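Local coordinates for putative polyketide biosynthesis enoyl-CoA hydratase homolog pksH (PDB 3HP0), which catalyses the dehydration of an (S)-3-hydroxy-3-methylglutaryl group tethered to the synthase PksL, giving a 3-methylglutaconyl group during biosynthesis of the antibiotic bacillaene, at residues Q7-R12 with L40-Q45; A15-I20 with K194-L199; T34-C39 with Y90-K95; G114-V119 with P149-R154. All coordinates share one frame; numbering follows the deposited sequence.

Overall arrangement
Contacts 1, 3 and 4 are buried, whereas contact 2 is a surface contact. Helix 34-48 serves two of them: in contact 1 it lies against strand 9-14, and in contact 3 against helix 87-98. Contacts 1 and 2 reach neighbouring strands of the same mixed sheet, and Val42 of contact 1 also packs on Cys18 and Ile20 of the strand used in contact 2. Trp93, from the helix of contact 3, joins it to contact 4 by packing on Gly117 and Phe150. Methyl groups carry contact 1, methyl and methylene groups contact 3; contact 2 adds a tyrosine hydroxyl, and contact 4, nearest the chain's centre, adds an arginine held by backbone carbonyls and a carboxylate.

Contact 1: residues Q7-R12 with L40-Q45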
loop_
_atom_site.group_PDB
_atom_site.type_symbol
_atom_site.label_atom_id
_atom_site.label_comp_id
_atom_site.label_asym_id
_atom_site.label_seq_id
_atom_site.Cartn_x
_atom_site.Cartn_y
_atom_site.Cartn_z
ATOM N N GLN A 7 -1.910 -15.162 10.384
ATOM C CA GLN A 7 -1.372 -14.476 11.557
ATOM C C GLN A 7 -1.584 -12.960 11.499
ATOM O O GLN A 7 -1.617 -12.304 12.537
ATOM C CB GLN A 7 0.138 -14.717 11.690
ATOM C CG GLN A 7 0.582 -15.968 12.418
ATOM C CD GLN A 7 1.936 -15.760 13.099
ATOM O OE1 GLN A 7 2.841 -15.142 12.531
ATOM N NE2 GLN A 7 2.077 -16.280 14.317
ATOM N N THR A 8 -1.724 -12.400 10.303
ATOM C CA THR A 8 -1.862 -10.950 10.194
ATOM C C THR A 8 -3.146 -10.390 9.596
ATOM O O THR A 8 -3.410 -9.190 9.695
ATOM C CB THR A 8 -0.692 -10.362 9.389
ATOM O OG1 THR A 8 -0.695 -10.918 8.065
ATOM C CG2 THR A 8 0.638 -10.690 10.064
ATOM N N ILE A 9 -3.949 -11.241 8.974
ATOM C CA ILE A 9 -5.183 -10.764 8.359
ATOM C C ILE A 9 -6.410 -11.613 8.650
ATOM O O ILE A 9 -6.303 -12.804 8.959
ATOM C CB ILE A 9 -5.044 -10.675 6.823
ATOM C CG1 ILE A 9 -4.640 -12.038 6.258
ATOM C CG2 ILE A 9 -4.044 -9.595 6.454
ATOM C CD1 ILE A 9 -4.604 -12.103 4.752
ATOM N N LYS A 10 -7.577 -10.980 8.545
ATOM C CA LYS A 10 -8.847 -11.662 8.744
ATOM C C LYS A 10 -9.531 -11.677 7.382
ATOM O O LYS A 10 -9.903 -10.630 6.858
ATOM C CB LYS A 10 -9.750 -10.909 9.723
ATOM C CG LYS A 10 -9.068 -10.237 10.899
ATOM C CD LYS A 10 -10.118 -9.594 11.804
ATOM C CE LYS A 10 -9.559 -8.411 12.592
ATOM N NZ LYS A 10 -8.475 -8.767 13.559
ATOM N N VAL A 11 -9.693 -12.853 6.799
ATOM C CA VAL A 11 -10.349 -12.930 5.506
ATOM C C VAL A 11 -11.829 -13.244 5.702
ATOM O O VAL A 11 -12.211 -13.968 6.625
ATOM C CB VAL A 11 -9.689 -13.996 4.608
ATOM C CG1 VAL A 11 -10.303 -13.964 3.206
ATOM C CG2 VAL A 11 -8.198 -13.736 4.531
ATOM N N ARG A 12 -12.659 -12.685 4.831
ATOM C CA ARG A 12 -14.093 -12.886 4.925
ATOM C C ARG A 12 -14.737 -12.695 3.556
ATOM O O ARG A 12 -14.746 -11.587 3.018
ATOM C CB ARG A 12 -14.679 -11.878 5.920
ATOM C CG ARG A 12 -16.142 -12.073 6.242
ATOM C CD ARG A 12 -16.908 -10.772 6.099
ATOM N NE ARG A 12 -16.327 -9.654 6.843
ATOM C CZ ARG A 12 -16.749 -8.396 6.726
ATOM N NH1 ARG A 12 -17.748 -8.108 5.897
ATOM N NH2 ARG A 12 -16.181 -7.419 7.423
ATOM N N LEU A 40 -0.772 -12.721 -0.810
ATOM C CA LEU A 40 -0.558 -13.355 -2.105
ATOM C C LEU A 40 -1.373 -14.637 -2.165
ATOM O O LEU A 40 -1.902 -15.011 -3.209
ATOM C CB LEU A 40 0.923 -13.666 -2.290
ATOM C CG LEU A 40 1.781 -12.404 -2.339
ATOM C CD1 LEU A 40 3.253 -12.762 -2.273
ATOM C CD2 LEU A 40 1.462 -11.647 -3.616
ATOM N N GLN A 41 -1.472 -15.290 -1.016
ATOM C CA GLN A 41 -2.206 -16.534 -0.864
ATOM C C GLN A 41 -3.713 -16.311 -0.993
ATOM O O GLN A 41 -4.425 -17.124 -1.585
ATOM C CB GLN A 41 -1.885 -17.125 0.503
ATOM C CG GLN A 41 -2.579 -18.422 0.804
ATOM C CD GLN A 41 -2.378 -18.842 2.243
ATOM O OE1 GLN A 41 -1.249 -18.877 2.742
ATOM N NE2 GLN A 41 -3.473 -19.163 2.922
ATOM N N VAL A 42 -4.199 -15.213 -0.424
ATOM C CA VAL A 42 -5.613 -14.884 -0.501
ATOM C C VAL A 42 -5.966 -14.462 -1.929
ATOM O O VAL A 42 -7.042 -14.787 -2.435
ATOM C CB VAL A 42 -5.973 -13.728 0.454
ATOM C CG1 VAL A 42 -7.423 -13.323 0.251
ATOM C CG2 VAL A 42 -5.735 -14.141 1.894
ATOM N N LEU A 43 -5.057 -13.735 -2.575
ATOM C CA LEU A 43 -5.294 -13.276 -3.933
ATOM C C LEU A 43 -5.321 -14.424 -4.930
ATOM O O LEU A 43 -6.029 -14.356 -5.936
ATOM C CB LEU A 43 -4.250 -12.235 -4.342
ATOM C CG LEU A 43 -4.388 -10.874 -3.654
ATOM C CD1 LEU A 43 -3.402 -9.897 -4.264
ATOM C CD2 LEU A 43 -5.820 -10.352 -3.812
ATOM N N ASN A 44 -4.549 -15.473 -4.665
ATOM C CA ASN A 44 -4.549 -16.641 -5.543
ATOM C C ASN A 44 -5.902 -17.336 -5.469
ATOM O O ASN A 44 -6.382 -17.879 -6.461
ATOM C CB ASN A 44 -3.444 -17.619 -5.158
ATOM C CG ASN A 44 -2.136 -17.298 -5.838
ATOM O OD1 ASN A 44 -2.099 -17.126 -7.059
ATOM N ND2 ASN A 44 -1.055 -17.220 -5.066
ATOM N N GLN A 45 -6.518 -17.326 -4.293
ATOM C CA GLN A 45 -7.832 -17.938 -4.150
ATOM C C GLN A 45 -8.830 -17.124 -4.971
ATOM O O GLN A 45 -9.742 -17.676 -5.580
ATOM C CB GLN A 45 -8.273 -17.953 -2.685
ATOM C CG GLN A 45 -7.436 -18.846 -1.787
ATOM C CD GLN A 45 -7.899 -18.827 -0.340
ATOM O OE1 GLN A 45 -7.326 -19.498 0.519
ATOM N NE2 GLN A 45 -8.940 -18.054 -0.064
#
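Val42 meets Ile9 and Val11 through the same methyl group, CG2. Its distance to Val11 CG2 is 3.6 Å, and Ile9 CD1 lies 3.7 Å from Val42 CG2. The two approaches differ: Ile9 and Val42 reach toward each other tip to tip, whereas Val11 and Val42 slide past one another in opposite directions. A looser approach, 4.2 Å from Val11 CG1 to Val42 CG1, adds the second branch of each valine. The long branch of Ile9 starts from the crowded position between backbone N and carbonyl carbon (chi1 57°) and then runs extended, which carries CD1 out to the helix. Strand 9-14 is an outermost strand of the mixed sheet in this crotonase-like fold, and helix 34-48 packs across that sheet's face. Val42 accordingly extends beyond the edge strand to touch Cys18 and Ile20 of strand 17-22, while Ile9 also rests on Phe22. Further out, Glu38, one turn before Val42, accepts hydrogen bonds from the backbone N of Gln7 and of Thr8. These tie the chain just ahead of the strand to the same helix. Backbone bonds from Lys10 to Thr21 and from Arg12 to Tyr19 hold the strand to its antiparallel neighbour.

Contact 2: residues A15-I20 with K194-L199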
loop_
_atom_site.group_PDB
_atom_site.type_symbol
_atom_site.label_atom_id
_atom_site.label_comp_id
_atom_site.label_asym_id
_atom_site.label_seq_id
_atom_site.Cartn_x
_atom_site.Cartn_y
_atom_site.Cartn_z
ATOM N N ALA A 15 -20.511 -13.268 -1.012
ATOM C CA ALA A 15 -21.000 -13.303 -2.369
ATOM C C ALA A 15 -19.768 -13.299 -3.258
ATOM O O ALA A 15 -18.897 -14.151 -3.117
ATOM C CB ALA A 15 -21.911 -12.084 -2.661
ATOM N N SER A 16 -19.666 -12.316 -4.132
ATOM C CA SER A 16 -18.544 -12.254 -5.026
ATOM C C SER A 16 -17.451 -11.278 -4.565
ATOM O O SER A 16 -16.606 -10.866 -5.356
ATOM C CB SER A 16 -19.085 -11.895 -6.401
ATOM O OG SER A 16 -20.131 -10.947 -6.260
ATOM N N VAL A 17 -17.467 -10.935 -3.279
ATOM C CA VAL A 17 -16.499 -10.010 -2.697
ATOM C C VAL A 17 -15.618 -10.640 -1.615
ATOM O O VAL A 17 -16.082 -11.455 -0.827
ATOM C CB VAL A 17 -17.206 -8.809 -2.051
ATOM C CG1 VAL A 17 -16.173 -7.893 -1.401
ATOM C CG2 VAL A 17 -18.025 -8.072 -3.071
ATOM N N CYS A 18 -14.354 -10.239 -1.563
ATOM C CA CYS A 18 -13.458 -10.764 -0.552
ATOM C C CYS A 18 -12.888 -9.632 0.298
ATOM O O CYS A 18 -12.314 -8.679 -0.230
ATOM C CB CYS A 18 -12.305 -11.537 -1.178
ATOM S SG CYS A 18 -11.093 -12.008 0.065
ATOM N N TYR A 19 -13.051 -9.739 1.614
ATOM C CA TYR A 19 -12.560 -8.722 2.531
ATOM C C TYR A 19 -11.299 -9.187 3.236
ATOM O O TYR A 19 -11.287 -10.213 3.921
ATOM C CB TYR A 19 -13.623 -8.376 3.582
ATOM C CG TYR A 19 -14.875 -7.727 3.024
ATOM C CD1 TYR A 19 -15.003 -6.340 2.954
ATOM C CD2 TYR A 19 -15.919 -8.507 2.548
ATOM C CE1 TYR A 19 -16.148 -5.752 2.419
ATOM C CE2 TYR A 19 -17.062 -7.938 2.016
ATOM C CZ TYR A 19 -17.177 -6.566 1.948
ATOM O OH TYR A 19 -18.326 -6.026 1.402
ATOM N N ILE A 20 -10.232 -8.424 3.041
ATOM C CA ILE A 20 -8.957 -8.703 3.671
ATOM C C ILE A 20 -8.803 -7.598 4.695
ATOM O O ILE A 20 -8.751 -6.425 4.331
ATOM C CB ILE A 20 -7.793 -8.610 2.680
ATOM C CG1 ILE A 20 -7.847 -9.770 1.691
ATOM C CG2 ILE A 20 -6.481 -8.601 3.443
ATOM C CD1 ILE A 20 -6.789 -9.691 0.612
ATOM N N LYS A 194 -22.093 1.571 -2.027
ATOM C CA LYS A 194 -22.588 2.129 -3.283
ATOM C C LYS A 194 -21.664 1.722 -4.431
ATOM O O LYS A 194 -22.092 1.615 -5.587
ATOM C CB LYS A 194 -22.671 3.652 -3.203
ATOM C CG LYS A 194 -23.635 4.152 -2.133
ATOM C CD LYS A 194 -23.814 5.668 -2.204
ATOM C CE LYS A 194 -24.827 6.157 -1.175
ATOM N NZ LYS A 194 -24.949 7.644 -1.183
ATOM N N HIS A 195 -20.393 1.500 -4.099
ATOM C CA HIS A 195 -19.407 1.081 -5.080
ATOM C C HIS A 195 -19.579 -0.412 -5.367
ATOM O O HIS A 195 -19.649 -0.821 -6.528
ATOM C CB HIS A 195 -17.986 1.369 -4.574
ATOM C CG HIS A 195 -17.554 2.792 -4.765
ATOM N ND1 HIS A 195 -18.014 3.828 -3.978
ATOM C CD2 HIS A 195 -16.748 3.359 -5.694
ATOM C CE1 HIS A 195 -17.515 4.969 -4.417
ATOM N NE2 HIS A 195 -16.744 4.713 -5.458
ATOM N N LEU A 196 -19.663 -1.220 -4.313
ATOM C CA LEU A 196 -19.843 -2.664 -4.477
ATOM C C LEU A 196 -21.122 -2.949 -5.248
ATOM O O LEU A 196 -21.189 -3.870 -6.054
ATOM C CB LEU A 196 -19.902 -3.359 -3.117
ATOM C CG LEU A 196 -18.619 -3.241 -2.288
ATOM C CD1 LEU A 196 -18.774 -4.014 -0.982
ATOM C CD2 LEU A 196 -17.431 -3.768 -3.096
ATOM N N LEU A 197 -22.135 -2.137 -4.998
ATOM C CA LEU A 197 -23.412 -2.284 -5.669
ATOM C C LEU A 197 -23.205 -2.143 -7.180
ATOM O O LEU A 197 -23.691 -2.961 -7.954
ATOM C CB LEU A 197 -24.377 -1.225 -5.140
ATOM C CG LEU A 197 -25.866 -1.545 -5.019
ATOM C CD1 LEU A 197 -26.077 -2.929 -4.416
ATOM C CD2 LEU A 197 -26.515 -0.475 -4.144
ATOM N N ARG A 198 -22.471 -1.117 -7.602
ATOM C CA ARG A 198 -22.215 -0.914 -9.021
ATOM C C ARG A 198 -21.231 -1.934 -9.596
ATOM O O ARG A 198 -21.392 -2.374 -10.731
ATOM C CB ARG A 198 -21.669 0.496 -9.290
ATOM C CG ARG A 198 -22.602 1.635 -8.912
ATOM C CD ARG A 198 -22.660 2.685 -10.017
ATOM N NE ARG A 198 -23.108 2.080 -11.267
ATOM C CZ ARG A 198 -23.332 2.741 -12.398
ATOM N NH1 ARG A 198 -23.153 4.052 -12.453
ATOM N NH2 ARG A 198 -23.732 2.083 -13.480
ATOM N N LEU A 199 -20.212 -2.298 -8.821
ATOM C CA LEU A 199 -19.203 -3.254 -9.272
ATOM C C LEU A 199 -19.827 -4.610 -9.601
ATOM O O LEU A 199 -19.444 -5.248 -10.590
ATOM C CB LEU A 199 -18.089 -3.370 -8.220
ATOM C CG LEU A 199 -17.278 -2.047 -8.212
ATOM C CD1 LEU A 199 -16.215 -2.049 -7.113
ATOM C CD2 LEU A 199 -16.683 -1.857 -9.608
#
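Leu196 sends one methyl branch to Tyr19 and the other to Val17, the two residues of strand 17-22 that it touches. In this crotonase-like fold the strand belongs to the mixed sheet, and helix 190-199 covers part of the sheet face opposite helix 34-48. With CG anti to the carbonyl carbon (chi1 -63°), the leucine sends its branch point out toward the strand, from where CD1 goes to Tyr19 and CD2 to Val17. It also touches Val53 and Ile104 on the next two strands of the sheet, so one residue bridges three strands. Against Val17 the contact is loose and wholly apolar, with Leu196 CD2 4.3 Å from Val17 CG2. Tyr19 is met differently. Its side chain and that of Leu196 approach from opposite directions, and the phenol brings its far end to the leucine, which lies obliquely to the ring. Tyr19 is itself engaged by Arg12 of the adjacent strand 9-14 in a cation-pi interaction. Leu199, one turn after Leu196, continues the helix's apolar side onto Val53, Val102 and Ile104. The ring carbon Tyr19 CZ stays 4.2 Å from Leu196 CD1, but the hydroxyl beyond it is closer, with Tyr19 OH 3.2 Å from the same methyl.

Contact 3: residues T34-C39 with Y90-K95; sequences TLIEEC and YDLWMK
Apolar packing joins the segments, with Leu92 facing Ile36 and Cys39. Its CG is anti to the backbone N (chi1 169°), and the isobutyl end forks over Cys39: Leu92 CD1 is 3.8 Å from Cys39 CB, and Leu92 CD2 lies 3.9 Å from that same carbon. The second methyl also reaches Ile36, whose CG2 is 4.2 Å from Leu92 CD2, the two side chains crossing at a slant. Leu92 further touches Leu40 and Leu43, so it packs along about two turns of helix 34-48, while Ile36 packs back on Pro88 and Leu89 of helix 87-98. These two helices belong to the crotonase-like fold, and the side chain of Ile36 is about 11 Å from that of the active-site Asp68. Several polar groups of the two segments find partners elsewhere. Asp91 OD1 forms a salt bridge with Lys225 NZ, Tyr90 OH is hydrogen-bonded to the carbonyl of Val221, and Glu38 binds the chain before strand 9-14. An aromatic contact leaves helix 87-98 through Trp93, which meets Phe118 edge to face. Between the two segments, therefore, cohesion comes from van der Waals contact of methyl and methylene groups, while directional bonds link each helix to other parts of the fold.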
loop_
_atom_site.group_PDB
_atom_site.type_symbol
_atom_site.label_atom_id
_atom_site.label_comp_id
_atom_site.label_asym_id
_atom_site.label_seq_id
_atom_site.Cartn_x
_atom_site.Cartn_y
_atom_site.Cartn_z
ATOM N N THR A 34 5.288 -11.988 6.774
ATOM C CA THR A 34 4.264 -13.028 6.782
ATOM C C THR A 34 3.003 -12.457 6.127
ATOM O O THR A 34 2.303 -13.138 5.367
ATOM C CB THR A 34 3.932 -13.469 8.232
ATOM O OG1 THR A 34 5.134 -13.874 8.893
ATOM C CG2 THR A 34 2.944 -14.631 8.243
ATOM N N LEU A 35 2.733 -11.192 6.435
ATOM C CA LEU A 35 1.578 -10.480 5.903
ATOM C C LEU A 35 1.553 -10.497 4.376
ATOM O O LEU A 35 0.494 -10.645 3.773
ATOM C CB LEU A 35 1.582 -9.031 6.411
ATOM C CG LEU A 35 0.443 -8.107 5.966
ATOM C CD1 LEU A 35 0.223 -7.025 7.000
ATOM C CD2 LEU A 35 0.770 -7.495 4.624
ATOM N N ILE A 36 2.720 -10.344 3.756
ATOM C CA ILE A 36 2.824 -10.346 2.298
ATOM C C ILE A 36 2.451 -11.702 1.714
ATOM O O ILE A 36 1.748 -11.790 0.702
ATOM C CB ILE A 36 4.253 -10.008 1.848
ATOM C CG1 ILE A 36 4.605 -8.584 2.271
ATOM C CG2 ILE A 36 4.378 -10.171 0.342
ATOM C CD1 ILE A 36 6.015 -8.175 1.911
ATOM N N GLU A 37 2.938 -12.756 2.356
ATOM C CA GLU A 37 2.672 -14.118 1.922
ATOM C C GLU A 37 1.187 -14.464 2.050
ATOM O O GLU A 37 0.596 -15.036 1.136
ATOM C CB GLU A 37 3.528 -15.099 2.739
ATOM C CG GLU A 37 3.317 -16.574 2.402
ATOM C CD GLU A 37 3.420 -16.865 0.910
ATOM O OE1 GLU A 37 2.569 -16.371 0.138
ATOM O OE2 GLU A 37 4.352 -17.590 0.505
ATOM N N GLU A 38 0.585 -14.111 3.180
ATOM C CA GLU A 38 -0.829 -14.389 3.405
ATOM C C GLU A 38 -1.725 -13.707 2.372
ATOM O O GLU A 38 -2.743 -14.262 1.964
ATOM C CB GLU A 38 -1.229 -13.946 4.814
ATOM C CG GLU A 38 -0.751 -14.886 5.904
ATOM C CD GLU A 38 -0.971 -14.322 7.297
ATOM O OE1 GLU A 38 -1.991 -13.628 7.502
ATOM O OE2 GLU A 38 -0.135 -14.582 8.189
ATOM N N CYS A 39 -1.341 -12.502 1.958
ATOM C CA CYS A 39 -2.100 -11.743 0.967
ATOM C C CYS A 39 -1.992 -12.388 -0.407
ATOM O O CYS A 39 -2.998 -12.578 -1.094
ATOM C CB CYS A 39 -1.592 -10.301 0.892
ATOM S SG CYS A 39 -2.017 -9.269 2.315
ATOM N N TYR A 90 6.395 -5.628 -3.603
ATOM C CA TYR A 90 6.190 -4.936 -4.868
ATOM C C TYR A 90 5.269 -5.726 -5.787
ATOM O O TYR A 90 4.351 -5.162 -6.381
ATOM C CB TYR A 90 7.520 -4.695 -5.569
ATOM C CG TYR A 90 7.483 -3.583 -6.600
ATOM C CD1 TYR A 90 7.878 -2.281 -6.264
ATOM C CD2 TYR A 90 7.076 -3.832 -7.917
ATOM C CE1 TYR A 90 7.883 -1.270 -7.205
ATOM C CE2 TYR A 90 7.073 -2.812 -8.874
ATOM C CZ TYR A 90 7.484 -1.539 -8.513
ATOM O OH TYR A 90 7.546 -0.540 -9.459
ATOM N N ASP A 91 5.508 -7.033 -5.893
ATOM C CA ASP A 91 4.689 -7.893 -6.743
ATOM C C ASP A 91 3.260 -7.992 -6.248
ATOM O O ASP A 91 2.337 -8.142 -7.042
ATOM C CB ASP A 91 5.303 -9.287 -6.854
ATOM C CG ASP A 91 6.545 -9.291 -7.707
ATOM O OD1 ASP A 91 6.530 -8.614 -8.757
ATOM O OD2 ASP A 91 7.528 -9.963 -7.335
ATOM N N LEU A 92 3.090 -7.911 -4.934
ATOM C CA LEU A 92 1.767 -7.942 -4.324
ATOM C C LEU A 92 1.010 -6.694 -4.788
ATOM O O LEU A 92 -0.122 -6.781 -5.279
ATOM C CB LEU A 92 1.900 -7.932 -2.809
ATOM C CG LEU A 92 0.649 -7.708 -1.961
ATOM C CD1 LEU A 92 -0.442 -8.701 -2.330
ATOM C CD2 LEU A 92 1.039 -7.835 -0.499
ATOM N N TRP A 93 1.642 -5.533 -4.652
ATOM C CA TRP A 93 1.003 -4.297 -5.071
ATOM C C TRP A 93 0.716 -4.348 -6.562
ATOM O O TRP A 93 -0.283 -3.797 -7.024
ATOM C CB TRP A 93 1.884 -3.092 -4.738
ATOM C CG TRP A 93 1.955 -2.799 -3.259
ATOM C CD1 TRP A 93 1.078 -3.215 -2.300
ATOM C CD2 TRP A 93 2.936 -2.004 -2.588
ATOM N NE1 TRP A 93 1.451 -2.730 -1.071
ATOM C CE2 TRP A 93 2.589 -1.982 -1.218
ATOM C CE3 TRP A 93 4.079 -1.308 -3.008
ATOM C CZ2 TRP A 93 3.345 -1.289 -0.261
ATOM C CZ3 TRP A 93 4.831 -0.622 -2.060
ATOM C CH2 TRP A 93 4.460 -0.618 -0.702
HETATM N N MSE A 94 1.585 -5.024 -7.314
HETATM C CA MSE A 94 1.385 -5.152 -8.758
HETATM C C MSE A 94 0.181 -6.045 -9.039
HETATM O O MSE A 94 -0.597 -5.789 -9.951
HETATM C CB MSE A 94 2.612 -5.754 -9.436
HETATM C CG MSE A 94 3.819 -4.841 -9.478
HETATM SE SE MSE A 94 5.041 -5.343 -10.913
HETATM C CE MSE A 94 4.201 -4.338 -12.345
ATOM N N LYS A 95 0.036 -7.090 -8.236
ATOM C CA LYS A 95 -1.057 -8.044 -8.384
ATOM C C LYS A 95 -2.388 -7.300 -8.213
ATOM O O LYS A 95 -3.335 -7.504 -8.982
ATOM C CB LYS A 95 -0.927 -9.140 -7.320
ATOM C CG LYS A 95 -1.506 -10.491 -7.695
ATOM C CD LYS A 95 -0.633 -11.175 -8.739
ATOM C CE LYS A 95 -0.795 -12.695 -8.705
ATOM N NZ LYS A 95 0.163 -13.399 -9.625
#

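Contact 4: residues G114-V119 with P149-R154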
loop_
_atom_site.group_PDB
_atom_site.type_symbol
_atom_site.label_atom_id
_atom_site.label_comp_id
_atom_site.label_asym_id
_atom_site.label_seq_id
_atom_site.Cartn_x
_atom_site.Cartn_y
_atom_site.Cartn_z
ATOM N N GLY A 114 3.724 2.927 2.739
ATOM C CA GLY A 114 3.569 1.531 3.107
ATOM C C GLY A 114 2.100 1.254 2.926
ATOM O O GLY A 114 1.698 0.429 2.100
ATOM N N GLY A 115 1.289 1.952 3.713
ATOM C CA GLY A 115 -0.143 1.815 3.563
ATOM C C GLY A 115 -0.408 2.555 2.267
ATOM O O GLY A 115 -1.354 2.268 1.544
ATOM N N LEU A 116 0.476 3.502 1.969
ATOM C CA LEU A 116 0.378 4.301 0.762
ATOM C C LEU A 116 0.558 3.414 -0.464
ATOM O O LEU A 116 -0.104 3.608 -1.487
ATOM C CB LEU A 116 1.429 5.410 0.784
ATOM C CG LEU A 116 1.041 6.614 -0.065
ATOM C CD1 LEU A 116 -0.441 6.946 0.155
ATOM C CD2 LEU A 116 1.911 7.797 0.302
ATOM N N GLY A 117 1.463 2.445 -0.362
ATOM C CA GLY A 117 1.663 1.525 -1.464
ATOM C C GLY A 117 0.322 0.868 -1.760
ATOM O O GLY A 117 -0.196 0.946 -2.879
ATOM N N PHE A 118 -0.251 0.239 -0.737
ATOM C CA PHE A 118 -1.544 -0.429 -0.851
ATOM C C PHE A 118 -2.646 0.445 -1.462
ATOM O O PHE A 118 -3.279 0.053 -2.435
ATOM C CB PHE A 118 -1.997 -0.931 0.531
ATOM C CG PHE A 118 -1.290 -2.174 0.984
ATOM C CD1 PHE A 118 -1.660 -3.417 0.483
ATOM C CD2 PHE A 118 -0.232 -2.105 1.897
ATOM C CE1 PHE A 118 -0.990 -4.582 0.878
ATOM C CE2 PHE A 118 0.450 -3.273 2.300
ATOM C CZ PHE A 118 0.065 -4.511 1.783
ATOM N N VAL A 119 -2.873 1.625 -0.894
ATOM C CA VAL A 119 -3.917 2.515 -1.389
ATOM C C VAL A 119 -3.713 2.952 -2.839
ATOM O O VAL A 119 -4.670 3.040 -3.613
ATOM C CB VAL A 119 -4.042 3.771 -0.494
ATOM C CG1 VAL A 119 -5.033 4.738 -1.093
ATOM C CG2 VAL A 119 -4.483 3.369 0.923
ATOM N N PRO A 149 6.350 4.508 -7.589
ATOM C CA PRO A 149 5.828 4.234 -8.939
ATOM C C PRO A 149 4.299 4.124 -8.957
ATOM O O PRO A 149 3.636 4.584 -9.892
ATOM C CB PRO A 149 6.526 2.931 -9.332
ATOM C CG PRO A 149 7.822 2.995 -8.548
ATOM C CD PRO A 149 7.355 3.505 -7.197
ATOM N N PHE A 150 3.750 3.513 -7.916
ATOM C CA PHE A 150 2.298 3.365 -7.785
ATOM C C PHE A 150 1.661 4.736 -7.478
ATOM O O PHE A 150 0.638 5.103 -8.063
ATOM C CB PHE A 150 1.982 2.366 -6.665
ATOM C CG PHE A 150 2.460 0.962 -6.947
ATOM C CD1 PHE A 150 1.699 0.096 -7.736
ATOM C CD2 PHE A 150 3.693 0.520 -6.460
ATOM C CE1 PHE A 150 2.154 -1.178 -8.034
ATOM C CE2 PHE A 150 4.161 -0.766 -6.756
ATOM C CZ PHE A 150 3.390 -1.613 -7.543
ATOM N N LEU A 151 2.284 5.492 -6.573
ATOM C CA LEU A 151 1.783 6.809 -6.206
ATOM C C LEU A 151 1.796 7.714 -7.430
ATOM O O LEU A 151 0.797 8.375 -7.752
ATOM C CB LEU A 151 2.638 7.439 -5.086
ATOM C CG LEU A 151 2.131 8.813 -4.591
ATOM C CD1 LEU A 151 0.687 8.686 -4.091
ATOM C CD2 LEU A 151 3.013 9.352 -3.470
ATOM N N ILE A 152 2.931 7.722 -8.119
ATOM C CA ILE A 152 3.107 8.537 -9.307
ATOM C C ILE A 152 2.084 8.214 -10.384
ATOM O O ILE A 152 1.577 9.114 -11.052
ATOM C CB ILE A 152 4.540 8.368 -9.870
ATOM C CG1 ILE A 152 5.522 9.057 -8.915
ATOM C CG2 ILE A 152 4.618 8.893 -11.327
ATOM C CD1 ILE A 152 6.968 8.987 -9.351
ATOM N N ARG A 153 1.772 6.934 -10.558
ATOM C CA ARG A 153 0.786 6.573 -11.568
ATOM C C ARG A 153 -0.566 7.239 -11.245
ATOM O O ARG A 153 -1.335 7.569 -12.144
ATOM C CB ARG A 153 0.605 5.049 -11.652
ATOM C CG ARG A 153 -0.581 4.664 -12.551
ATOM C CD ARG A 153 -1.047 3.213 -12.405
ATOM N NE ARG A 153 -2.413 3.074 -12.918
ATOM C CZ ARG A 153 -3.507 3.498 -12.277
ATOM N NH1 ARG A 153 -3.405 4.076 -11.082
ATOM N NH2 ARG A 153 -4.700 3.378 -12.845
ATOM N N ARG A 154 -0.843 7.439 -9.961
ATOM C CA ARG A 154 -2.103 8.053 -9.546
ATOM C C ARG A 154 -2.147 9.576 -9.535
ATOM O O ARG A 154 -3.118 10.168 -9.999
ATOM C CB ARG A 154 -2.504 7.566 -8.145
ATOM C CG ARG A 154 -3.476 6.409 -8.136
ATOM C CD ARG A 154 -3.780 5.954 -6.722
ATOM N NE ARG A 154 -4.769 4.888 -6.723
ATOM C CZ ARG A 154 -6.087 5.081 -6.711
ATOM N NH1 ARG A 154 -6.584 6.315 -6.679
ATOM N NH2 ARG A 154 -6.911 4.036 -6.776
#
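Leu151 meets Leu116, and Arg154 comes beside the Val119 carbonyl, where helices 148-155 and 115-121 of the crotonase-like fold lie together. Phe150 stands toward helix 115-121 without a close approach: Phe150 CB comes within 4.6 Å of Gly117 O, and Gly117, having no side chain, puts only backbone on this side. Phe150 also meets Tyr90 of helix 87-98, with the ring planes at about 55°. Next in sequence, Leu151 has CG anti to its own backbone N (chi1 -177°), and its far end turns to the end of Leu116: the methyls Leu116 CD2 and Leu151 CD2 are 4.2 Å apart. Both leucines also touch Leu135. Leu116, about 7 Å side chain to side chain from the active-site Glu137, is close enough to be part of the apolar surroundings of that residue. Arg154 runs extended from CG to NE and carries its guanidinium to the C-terminal end of helix 115-121 and the residue beyond it. There NE is hydrogen-bonded to the carbonyl of Ser120 and NH2 to that of Thr122, while NH1 forms a salt bridge with Asp182 and a hydrogen bond with the carbonyl of Gly179. Val119 O, not hydrogen-bonded to the group, sits obliquely to the guanidinium, 3.6 Å from Arg154 NE.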